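Local coordinates for probable branched-chain amino acid ABC transporter, amino acid binding protein (PDB 3LKB), which binds valine and probably delivers branched-chain amino acids to an ABC transporter for passage across the cytoplasmic membrane, at residues L134-A138 / A166-L172; M291-I296 / F329-A334; E354-I358 / T370-T374. The protein carries 2 engineered substitutions. All coordinates share one frame; numbering follows the deposited sequence.

Interaction 1 of 3, residues L134-A138 / A166-L172; sequences LEYIA and AARELGL
The carbonyl oxygen of L134 takes the helical bond from A138 N (2.9 Å) and is met from the same side by two methyls from across the contact, L172 CD1 at 3.6 Å and L170 CD1. Each of these leucines spans one turn of the facing helix with its two branches. L170 sets CD1 against L134 CB (3.8 Å) and CD2 against A138 CB, whereas L172 rests CD1 against both L134 CD2 and I137 CG2 and turns CD2 to A138 CB at 3.8 Å. L134 CD1 turns to A166 CB, one turn before L170. The two short helical segments run nearly parallel, crossing at -23° with axes 10.2 Å apart. A Schellman motif ends the second: G171 takes positive phi, A167 O receives L172 N (2.8 Å) and R168 O receives G171 N, a turn that swings L172 back against residues 134-138. Helices 126-140 and 160-170 lie side by side, with L134, I137 and L172 facing the mixed sheet of an alpha/beta lobe. L134 and L172 both rest on V146 of strand 145-150, and I137 sits on Y201 and V203 of strand 201-205. Helix 376-383 packs its L377 on E135 and L170, while E135 OE1 bonds to S375 OG.

Interaction 2 of 3, residues M291-I296 / F329-A334; sequences MLAAAI and FKPGFA. Engineered in segment 291-296: A293 (natural residue Val), A295 (natural residue Ser).
M291 holds CG anti to its own backbone N (chi1 -167°), and an extended chi2 (164°) carries CG and SD to the far end of the F333 ring, while the bend at chi3 turns CE away; F333 has its CG beside the backbone N and extends the ring across the helix, toward M291. M291 CG comes to 3.5 Å from F333 CZ, the two side chains crossing at about a right angle. The sulfur makes a Met-aromatic contact, SD lying 4.8 Å from the F333 ring centroid and 64° off its normal. One face of the same ring takes L292 N, offset toward the rim. The L292 side chain slides past F333 in the opposite direction, with CD1 3.9 Å from F333 CD2 and also against P331 CG. A295, an engineered alanine, touches both rings with CB, 4.0 Å from F329 CE2 and 4.1 Å from F333 CE2. The contact lays an irregular loop over the long helix 285-308 of a periplasmic-binding-protein lobe; M291, A294 and A295 also touch Y34 of helix 21-41. An alanine in place of F333 would probably cost the M291 sulfur its contact with this ring and open a gap between the loop and M291, L292 and A295 of the helix. Within the loop, P331 CD sits over the centre of the F329 ring, 3.7 Å above its plane. G332 has positive phi, where a side chain would jam against the preceding carbonyl. The E342 carboxylate holds the turn by gripping three successive amides, G332 N with OE1 and both F333 N and A334 N with OE2.

Interaction 3 of 3, residues E354-I358 / T370-T374; sequences EGLRI and TEPFT
Backbone bonds join L356 to F373 in both directions: L356 N reaches F373 O at 3.1 Å, and F373 N meets L356 O at 2.9 Å, nearly along the C=O axis. P372 CA adds a CA-H...O contact to L356 O (3.3 Å), and G355 CA makes another to F373 O. A side chain supplies the next bond, I358 N to T370 OG1, 3.0 Å long and nearly straight at 163°; the hydroxyl in turn donates a weak bond to E371 O. The L356-F373 pair is a single antiparallel bridge of the hydrogen-bonded type. It lies just beyond the paired strands 357-362 and 365-368, so the open end of this hairpin is drawn together before the chain enters helix 376-383. Apolar contact centres on the F373 ring. L356 and F373 both start away from the opposing segment, but L356 CG sits in the crowded position (chi1 51°) and its CD1 swings over one ring face in a CH-pi contact, 4.0 Å from the centroid and 21° off the normal. I358 CG1 comes up at the ring edge instead, and A132 of helix 126-140 also touches F373. At the other end E354 CG packs on T374 CG2 (3.7 Å), while E354 also touches D344 of the sodium site. R357 runs its CG past P372, and its charge goes to E260 through NH2 in a salt bridge. A water in the guanidinium plane accepts from R357 NH1 at 2.9 Å and donates to T370 O at 3.1 Å.

From the N terminus, the contacts follow one another in series, none nested in or crossing another. Interaction 1 closes the excursion from helix 126-140 through strand 145-150 to the end of helix 160-170. Interaction 2 then closes a 32-residue span that is mostly helix, folding the loop back on helix 285-308 about 32 Å from interaction 1, centre to centre. The chain next passes the sodium-binding residues D344, T351 and G352 and enters interaction 3, which closes the hairpin of strands 357-362 and 365-368. Interactions 1 and 3 come within about 4 Å at their nearest atoms without touching; interaction 1 contains part of helix 126-140 and interaction 3 packs against it, joining the sheet's hairpin edge to its helical layer.

Interaction 1 of 3, residues L134-A138 / A166-L172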
loop_
_atom_site.group_PDB
_atom_site.type_symbol
_atom_site.label_atom_id
_atom_site.label_comp_id
_atom_site.label_asym_id
_atom_site.label_seq_id
_atom_site.Cartn_x
_atom_site.Cartn_y
_atom_site.Cartn_z
ATOM N N LEU A 134 24.924 18.181 -3.682
ATOM C CA LEU A 134 26.345 18.239 -3.369
ATOM C C LEU A 134 26.868 19.626 -3.576
ATOM O O LEU A 134 27.728 20.057 -2.799
ATOM C CB LEU A 134 27.180 17.266 -4.188
ATOM C CG LEU A 134 26.927 15.774 -3.923
ATOM C CD1 LEU A 134 27.668 14.898 -4.930
ATOM C CD2 LEU A 134 27.297 15.376 -2.517
ATOM N N GLU A 135 26.356 20.331 -4.591
ATOM C CA GLU A 135 26.817 21.676 -4.840
ATOM C C GLU A 135 26.435 22.489 -3.623
ATOM O O GLU A 135 27.250 23.196 -3.039
ATOM C CB GLU A 135 26.156 22.271 -6.067
ATOM C CG GLU A 135 26.856 21.931 -7.373
ATOM C CD GLU A 135 26.371 22.810 -8.556
ATOM O OE1 GLU A 135 25.533 22.271 -9.350
ATOM O OE2 GLU A 135 26.819 24.011 -8.663
ATOM N N TYR A 136 25.186 22.336 -3.208
ATOM C CA TYR A 136 24.686 23.026 -2.050
ATOM C C TYR A 136 25.573 22.679 -0.824
ATOM O O TYR A 136 25.941 23.572 -0.073
ATOM C CB TYR A 136 23.225 22.645 -1.833
ATOM C CG TYR A 136 22.597 23.378 -0.695
ATOM C CD1 TYR A 136 21.806 24.481 -0.921
ATOM C CD2 TYR A 136 22.845 23.000 0.611
ATOM C CE1 TYR A 136 21.252 25.198 0.138
ATOM C CE2 TYR A 136 22.290 23.693 1.677
ATOM C CZ TYR A 136 21.509 24.786 1.422
ATOM O OH TYR A 136 20.957 25.469 2.441
ATOM N N ILE A 137 25.932 21.408 -0.631
ATOM C CA ILE A 137 26.853 21.067 0.449
ATOM C C ILE A 137 28.197 21.850 0.366
ATOM O O ILE A 137 28.658 22.365 1.383
ATOM C CB ILE A 137 27.150 19.553 0.527
ATOM C CG1 ILE A 137 25.934 18.782 1.035
ATOM C CG2 ILE A 137 28.373 19.293 1.447
ATOM C CD1 ILE A 137 25.970 17.285 0.683
ATOM N N ALA A 138 28.810 21.904 -0.825
ATOM C CA ALA A 138 30.146 22.506 -1.002
ATOM C C ALA A 138 30.094 24.028 -0.782
ATOM O O ALA A 138 31.027 24.594 -0.277
ATOM C CB ALA A 138 30.746 22.163 -2.388
ATOM N N ALA A 166 31.111 14.136 -9.143
ATOM C CA ALA A 166 30.814 15.496 -8.697
ATOM C C ALA A 166 31.522 15.825 -7.390
ATOM O O ALA A 166 32.027 16.920 -7.242
ATOM C CB ALA A 166 29.287 15.735 -8.572
ATOM N N ALA A 167 31.572 14.875 -6.457
ATOM C CA ALA A 167 32.222 15.105 -5.170
ATOM C C ALA A 167 33.683 15.411 -5.376
ATOM O O ALA A 167 34.244 16.315 -4.755
ATOM C CB ALA A 167 32.087 13.923 -4.279
ATOM N N ARG A 168 34.282 14.660 -6.283
ATOM C CA ARG A 168 35.645 14.870 -6.632
ATOM C C ARG A 168 35.802 16.310 -7.151
ATOM O O ARG A 168 36.670 17.056 -6.680
ATOM C CB ARG A 168 36.111 13.798 -7.636
ATOM C CG ARG A 168 37.247 14.254 -8.537
ATOM C CD ARG A 168 37.539 13.244 -9.668
ATOM N NE ARG A 168 38.927 13.298 -10.174
ATOM C CZ ARG A 168 39.488 14.320 -10.840
ATOM N NH1 ARG A 168 38.817 15.465 -11.090
ATOM N NH2 ARG A 168 40.758 14.199 -11.242
ATOM N N GLU A 169 34.940 16.722 -8.071
ATOM C CA GLU A 169 35.112 18.037 -8.694
ATOM C C GLU A 169 34.986 19.189 -7.712
ATOM O O GLU A 169 35.596 20.237 -7.903
ATOM C CB GLU A 169 34.132 18.235 -9.845
ATOM C CG GLU A 169 34.515 17.499 -11.118
ATOM C CD GLU A 169 35.537 18.274 -11.952
ATOM O OE1 GLU A 169 35.573 19.526 -11.835
ATOM O OE2 GLU A 169 36.306 17.645 -12.712
ATOM N N LEU A 170 34.192 18.976 -6.664
ATOM C CA LEU A 170 33.828 19.993 -5.677
ATOM C C LEU A 170 34.758 19.986 -4.481
ATOM O O LEU A 170 34.639 20.830 -3.607
ATOM C CB LEU A 170 32.413 19.719 -5.152
ATOM C CG LEU A 170 31.257 20.003 -6.094
ATOM C CD1 LEU A 170 30.043 19.332 -5.531
ATOM C CD2 LEU A 170 31.021 21.533 -6.334
ATOM N N GLY A 171 35.632 18.995 -4.422
ATOM C CA GLY A 171 36.522 18.820 -3.295
ATOM C C GLY A 171 35.861 18.239 -2.053
ATOM O O GLY A 171 36.307 18.540 -0.937
ATOM N N LEU A 172 34.809 17.424 -2.217
ATOM C CA LEU A 172 34.130 16.808 -1.069
ATOM C C LEU A 172 34.610 15.389 -0.923
ATOM O O LEU A 172 35.098 14.789 -1.861
ATOM C CB LEU A 172 32.620 16.782 -1.264
ATOM C CG LEU A 172 31.904 18.098 -1.584
ATOM C CD1 LEU A 172 30.416 17.847 -1.745
ATOM C CD2 LEU A 172 32.148 19.204 -0.557
#

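Interaction 2 of 3, residues M291-I296 / F329-A334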
loop_
_atom_site.group_PDB
_atom_site.type_symbol
_atom_site.label_atom_id
_atom_site.label_comp_id
_atom_site.label_asym_id
_atom_site.label_seq_id
_atom_site.Cartn_x
_atom_site.Cartn_y
_atom_site.Cartn_z
ATOM N N MET A 291 0.271 12.691 -11.613
ATOM C CA MET A 291 -0.675 13.512 -12.351
ATOM C C MET A 291 0.077 14.181 -13.516
ATOM O O MET A 291 -0.446 14.310 -14.635
ATOM C CB MET A 291 -1.366 14.538 -11.431
ATOM C CG MET A 291 -2.560 15.194 -12.093
ATOM S SD MET A 291 -3.696 16.046 -10.961
ATOM C CE MET A 291 -4.252 14.519 -10.215
ATOM N N LEU A 292 1.316 14.591 -13.272
ATOM C CA LEU A 292 2.076 15.174 -14.379
ATOM C C LEU A 292 2.290 14.106 -15.485
ATOM O O LEU A 292 2.059 14.375 -16.648
ATOM C CB LEU A 292 3.406 15.781 -13.875
ATOM C CG LEU A 292 4.401 16.213 -14.952
ATOM C CD1 LEU A 292 3.794 17.388 -15.744
ATOM C CD2 LEU A 292 5.832 16.564 -14.419
ATOM N N ALA A 293 2.687 12.892 -15.123
ATOM C CA ALA A 293 2.934 11.859 -16.105
ATOM C C ALA A 293 1.654 11.574 -16.892
ATOM O O ALA A 293 1.705 11.515 -18.126
ATOM C CB ALA A 293 3.404 10.609 -15.438
ATOM N N ALA A 294 0.521 11.363 -16.208
ATOM C CA ALA A 294 -0.725 11.102 -16.927
ATOM C C ALA A 294 -1.132 12.323 -17.774
ATOM O O ALA A 294 -1.606 12.173 -18.910
ATOM C CB ALA A 294 -1.829 10.776 -15.963
ATOM N N ALA A 295 -0.957 13.520 -17.212
ATOM C CA ALA A 295 -1.254 14.760 -17.950
ATOM C C ALA A 295 -0.423 14.888 -19.226
ATOM O O ALA A 295 -0.957 15.259 -20.263
ATOM C CB ALA A 295 -1.054 15.993 -17.059
ATOM N N ILE A 296 0.868 14.548 -19.163
ATOM C CA ILE A 296 1.710 14.594 -20.350
ATOM C C ILE A 296 1.143 13.652 -21.429
ATOM O O ILE A 296 0.923 14.094 -22.581
ATOM C CB ILE A 296 3.193 14.329 -20.058
ATOM C CG1 ILE A 296 3.724 15.401 -19.109
ATOM C CG2 ILE A 296 4.031 14.304 -21.394
ATOM C CD1 ILE A 296 5.210 15.295 -18.716
ATOM N N PHE A 329 4.090 22.390 -22.984
ATOM C CA PHE A 329 2.974 22.047 -22.154
ATOM C C PHE A 329 3.217 22.652 -20.761
ATOM O O PHE A 329 4.248 22.417 -20.115
ATOM C CB PHE A 329 2.785 20.509 -22.160
ATOM C CG PHE A 329 1.639 20.021 -21.338
ATOM C CD1 PHE A 329 0.373 20.603 -21.445
ATOM C CD2 PHE A 329 1.816 18.939 -20.479
ATOM C CE1 PHE A 329 -0.705 20.144 -20.667
ATOM C CE2 PHE A 329 0.765 18.452 -19.694
ATOM C CZ PHE A 329 -0.500 19.061 -19.784
ATOM N N LYS A 330 2.283 23.492 -20.334
ATOM C CA LYS A 330 2.418 24.140 -19.063
ATOM C C LYS A 330 1.251 23.816 -18.141
ATOM O O LYS A 330 0.392 24.640 -17.915
ATOM C CB LYS A 330 2.626 25.645 -19.244
ATOM C CG LYS A 330 1.961 26.259 -20.486
ATOM C CD LYS A 330 0.385 26.382 -20.414
ATOM C CE LYS A 330 -0.180 27.707 -21.051
ATOM N NZ LYS A 330 -0.415 28.803 -20.028
ATOM N N PRO A 331 1.213 22.602 -17.589
ATOM C CA PRO A 331 0.074 22.352 -16.673
ATOM C C PRO A 331 0.231 23.010 -15.272
ATOM O O PRO A 331 -0.729 23.099 -14.545
ATOM C CB PRO A 331 0.054 20.835 -16.571
ATOM C CG PRO A 331 1.552 20.448 -16.738
ATOM C CD PRO A 331 2.135 21.450 -17.686
ATOM N N GLY A 332 1.417 23.489 -14.908
ATOM C CA GLY A 332 1.659 24.024 -13.567
ATOM C C GLY A 332 1.947 22.950 -12.523
ATOM O O GLY A 332 1.628 23.116 -11.381
ATOM N N PHE A 333 2.556 21.829 -12.904
ATOM C CA PHE A 333 2.924 20.826 -11.881
ATOM C C PHE A 333 4.357 20.941 -11.400
ATOM O O PHE A 333 4.648 20.697 -10.209
ATOM C CB PHE A 333 2.668 19.398 -12.351
ATOM C CG PHE A 333 1.236 19.075 -12.473
ATOM C CD1 PHE A 333 0.409 19.139 -11.362
ATOM C CD2 PHE A 333 0.704 18.701 -13.678
ATOM C CE1 PHE A 333 -0.927 18.793 -11.455
ATOM C CE2 PHE A 333 -0.637 18.366 -13.795
ATOM C CZ PHE A 333 -1.456 18.424 -12.695
ATOM N N ALA A 334 5.239 21.334 -12.310
ATOM C CA ALA A 334 6.649 21.428 -12.021
ATOM C C ALA A 334 7.093 22.832 -12.286
ATOM O O ALA A 334 6.445 23.543 -13.061
ATOM C CB ALA A 334 7.458 20.442 -12.914
#

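Interaction 3 of 3, residues E354-I358 / T370-T374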
loop_
_atom_site.group_PDB
_atom_site.type_symbol
_atom_site.label_atom_id
_atom_site.label_comp_id
_atom_site.label_asym_id
_atom_site.label_seq_id
_atom_site.Cartn_x
_atom_site.Cartn_y
_atom_site.Cartn_z
ATOM N N GLU A 354 13.352 20.687 -16.838
ATOM C CA GLU A 354 14.778 20.611 -16.588
ATOM C C GLU A 354 15.239 21.369 -15.311
ATOM O O GLU A 354 16.378 21.203 -14.860
ATOM C CB GLU A 354 15.558 21.038 -17.859
ATOM C CG GLU A 354 15.614 22.543 -18.177
ATOM C CD GLU A 354 14.259 23.215 -18.547
ATOM O OE1 GLU A 354 13.244 22.508 -18.847
ATOM O OE2 GLU A 354 14.249 24.480 -18.551
ATOM N N GLY A 355 14.379 22.207 -14.745
ATOM C CA GLY A 355 14.704 22.880 -13.488
ATOM C C GLY A 355 14.268 22.118 -12.242
ATOM O O GLY A 355 13.339 21.269 -12.267
ATOM N N LEU A 356 14.962 22.410 -11.144
ATOM C CA LEU A 356 14.652 21.845 -9.843
ATOM C C LEU A 356 14.969 22.929 -8.827
ATOM O O LEU A 356 15.554 23.959 -9.197
ATOM C CB LEU A 356 15.436 20.539 -9.574
ATOM C CG LEU A 356 16.956 20.528 -9.785
ATOM C CD1 LEU A 356 17.646 21.418 -8.828
ATOM C CD2 LEU A 356 17.483 19.134 -9.617
ATOM N N ARG A 357 14.540 22.726 -7.585
ATOM C CA ARG A 357 14.953 23.581 -6.489
ATOM C C ARG A 357 15.381 22.704 -5.319
ATOM O O ARG A 357 15.133 21.488 -5.307
ATOM C CB ARG A 357 13.779 24.478 -6.003
ATOM C CG ARG A 357 13.007 25.274 -7.064
ATOM C CD ARG A 357 11.858 26.001 -6.430
ATOM N NE ARG A 357 10.706 25.129 -6.199
ATOM C CZ ARG A 357 9.538 25.525 -5.681
ATOM N NH1 ARG A 357 9.372 26.809 -5.333
ATOM N NH2 ARG A 357 8.545 24.634 -5.497
ATOM N N ILE A 358 16.066 23.315 -4.360
ATOM C CA ILE A 358 16.261 22.706 -3.068
ATOM C C ILE A 358 15.251 23.329 -2.099
ATOM O O ILE A 358 15.088 24.561 -2.034
ATOM C CB ILE A 358 17.702 22.934 -2.551
ATOM C CG1 ILE A 358 18.770 22.565 -3.609
ATOM C CG2 ILE A 358 17.966 22.316 -1.172
ATOM C CD1 ILE A 358 18.708 21.240 -4.101
ATOM N N THR A 370 15.689 27.923 -2.739
ATOM C CA THR A 370 16.296 28.395 -4.009
ATOM C C THR A 370 15.228 28.802 -5.054
ATOM O O THR A 370 14.020 28.572 -4.875
ATOM C CB THR A 370 17.335 27.389 -4.679
ATOM O OG1 THR A 370 16.683 26.187 -5.073
ATOM C CG2 THR A 370 18.485 27.040 -3.800
ATOM N N GLU A 371 15.693 29.465 -6.104
ATOM C CA GLU A 371 14.961 29.639 -7.344
ATOM C C GLU A 371 15.171 28.385 -8.223
ATOM O O GLU A 371 16.103 27.609 -7.981
ATOM C CB GLU A 371 15.530 30.871 -8.022
ATOM C CG GLU A 371 14.652 32.100 -7.933
ATOM C CD GLU A 371 13.780 32.235 -9.211
ATOM O OE1 GLU A 371 14.102 31.564 -10.256
ATOM O OE2 GLU A 371 12.776 32.997 -9.178
ATOM N N PRO A 372 14.276 28.144 -9.220
ATOM C CA PRO A 372 14.522 26.984 -10.093
ATOM C C PRO A 372 15.878 27.125 -10.765
ATOM O O PRO A 372 16.202 28.238 -11.166
ATOM C CB PRO A 372 13.416 27.099 -11.119
ATOM C CG PRO A 372 12.255 27.769 -10.319
ATOM C CD PRO A 372 12.964 28.768 -9.483
ATOM N N PHE A 373 16.662 26.047 -10.855
ATOM C CA PHE A 373 17.939 26.064 -11.533
ATOM C C PHE A 373 18.290 24.691 -12.170
ATOM O O PHE A 373 17.716 23.664 -11.792
ATOM C CB PHE A 373 19.056 26.585 -10.588
ATOM C CG PHE A 373 19.453 25.611 -9.469
ATOM C CD1 PHE A 373 20.612 24.841 -9.592
ATOM C CD2 PHE A 373 18.678 25.491 -8.286
ATOM C CE1 PHE A 373 21.001 23.926 -8.581
ATOM C CE2 PHE A 373 19.022 24.565 -7.257
ATOM C CZ PHE A 373 20.194 23.776 -7.413
ATOM N N THR A 374 19.187 24.706 -13.157
ATOM C CA THR A 374 19.760 23.490 -13.746
ATOM C C THR A 374 21.194 23.382 -13.300
ATOM O O THR A 374 21.840 24.411 -13.031
ATOM C CB THR A 374 19.723 23.472 -15.293
ATOM O OG1 THR A 374 20.535 24.532 -15.814
ATOM C CG2 THR A 374 18.276 23.596 -15.827
HETATM O O HOH W 1 11.011 29.253 -5.425
#